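Local coordinates for response regulator (Caulobacter vibrioides, PDB 3N0R), which probably acts as an anti-anti-sigma factor in the stress response, its receiver domain controlling a sigma-like domain through phosphorylation, at residues V163-D168 against T188-T193. The protein carries 1 engineered substitution. Numbering follows the deposited sequence.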
# COMPACT_ATOMS: atom_id res chain seq x y z
N VAL A 163 12.07 12.29 8.34
CA VAL A 163 12.18 11.28 7.30
C VAL A 163 13.60 11.17 6.78
O VAL A 163 14.22 12.18 6.43
CB VAL A 163 11.23 11.61 6.13
CG1 VAL A 163 11.30 10.53 5.07
CG2 VAL A 163 9.81 11.79 6.64
N LEU A 164 14.10 9.94 6.73
CA LEU A 164 15.38 9.63 6.08
C LEU A 164 15.11 8.99 4.73
O LEU A 164 14.29 8.06 4.63
CB LEU A 164 16.19 8.67 6.95
CG LEU A 164 17.45 8.08 6.32
CD1 LEU A 164 18.48 9.18 6.03
CD2 LEU A 164 18.06 7.03 7.24
N ILE A 165 15.78 9.48 3.70
CA ILE A 165 15.69 8.88 2.37
C ILE A 165 17.02 8.19 2.06
O ILE A 165 18.08 8.76 2.29
CB ILE A 165 15.40 9.97 1.31
CG1 ILE A 165 14.03 10.61 1.56
CG2 ILE A 165 15.50 9.39 -0.11
CD1 ILE A 165 13.84 11.92 0.87
N ILE A 166 16.95 6.95 1.56
CA ILE A 166 18.14 6.23 1.12
C ILE A 166 17.99 5.94 -0.37
O ILE A 166 17.23 5.06 -0.78
CB ILE A 166 18.39 4.92 1.92
CG1 ILE A 166 18.29 5.17 3.44
CG2 ILE A 166 19.73 4.32 1.54
CD1 ILE A 166 18.28 3.90 4.28
N GLU A 167 18.69 6.72 -1.18
CA GLU A 167 18.53 6.70 -2.62
C GLU A 167 19.77 7.32 -3.23
O GLU A 167 20.18 8.41 -2.84
CB GLU A 167 17.29 7.52 -3.01
CG GLU A 167 17.07 7.61 -4.51
CD GLU A 167 16.89 6.26 -5.15
OE1 GLU A 167 17.75 5.86 -5.96
OE2 GLU A 167 15.89 5.59 -4.84
N ASP A 168 20.37 6.64 -4.20
CA ASP A 168 21.58 7.16 -4.83
C ASP A 168 21.35 7.77 -6.21
O ASP A 168 22.20 8.49 -6.71
CB ASP A 168 22.70 6.10 -4.88
CG ASP A 168 22.30 4.85 -5.63
OD1 ASP A 168 21.10 4.64 -5.90
OD2 ASP A 168 23.22 4.06 -5.95
N THR A 188 15.39 14.78 7.07
CA THR A 188 16.57 15.07 7.85
C THR A 188 17.88 14.65 7.18
O THR A 188 18.93 15.14 7.55
CB THR A 188 16.49 14.44 9.23
OG1 THR A 188 16.30 13.03 9.07
CG2 THR A 188 15.32 15.04 10.03
N ASP A 189 17.82 13.75 6.20
CA ASP A 189 18.99 13.44 5.39
C ASP A 189 18.58 12.61 4.18
O ASP A 189 17.49 12.03 4.15
CB ASP A 189 20.08 12.71 6.19
CG ASP A 189 21.50 13.01 5.70
OD1 ASP A 189 21.69 13.63 4.63
OD2 ASP A 189 22.45 12.64 6.41
N ILE A 190 19.47 12.60 3.19
CA ILE A 190 19.37 11.74 2.03
C ILE A 190 20.71 11.04 1.90
O ILE A 190 21.73 11.69 1.66
CB ILE A 190 19.06 12.51 0.73
CG1 ILE A 190 17.79 13.36 0.89
CG2 ILE A 190 18.98 11.54 -0.45
CD1 ILE A 190 17.45 14.17 -0.34
N ALA A 191 20.70 9.73 2.08
CA ALA A 191 21.92 8.92 2.06
C ALA A 191 22.02 8.20 0.73
O ALA A 191 21.04 7.62 0.26
CB ALA A 191 21.87 7.92 3.19
N ALA A 192 23.22 8.22 0.13
CA ALA A 192 23.45 7.57 -1.16
C ALA A 192 24.01 6.17 -1.01
O ALA A 192 24.05 5.41 -1.98
CB ALA A 192 24.37 8.42 -2.02
N THR A 193 24.47 5.82 0.18
CA THR A 193 25.07 4.52 0.43
C THR A 193 24.57 3.96 1.76
O THR A 193 24.01 4.69 2.57
CB THR A 193 26.61 4.59 0.51
OG1 THR A 193 26.99 5.28 1.71
CG2 THR A 193 27.19 5.32 -0.70
O HOH W 1 25.24 3.95 -3.93
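The beta-alpha-beta unit that opens the receiver domain brings L164, I165 and I166 alongside D189, I190 and A191, on strands 162-166 and 186-191. Both run the same way, their axes 4.7 Å apart at closest approach, and helix 170-182 makes the crossover between them. Four backbone bonds form the ladder: T188 N to V163 O, I165 N to D189 O, A191 N to I165 O, and E167 N to A191 O. The second is almost straight (177°), and the third is 2.8 Å long. The last two carbonyls each also receive a CA-H...O contact, from I190 CA and I166 CA respectively.

Strand 186-191 lies at one edge of the five-stranded parallel sheet, in the 2-1-3-4-5 order of the receiver fold, with 162-166 next to it. I165 and I190 lie side by side on the face that helix 170-182 packs against; both hold CG2 anti to the backbone N, and these methyls meet at 4.1 Å. On the other face, under helix 194-203, L164 swings CD1 across to 3.6 Å from D189 O. Past the strands, D168 CB packs on A192 CB at 4.0 Å, and one water donates to both D168 OD2 and A192 O. T193 OG1 then caps E196 N at the start of helix 194-203. E167 OE1 accepts a bond from E169 N, and its other oxygen lies close to the like-charged D212, the predicted phosphorylation site.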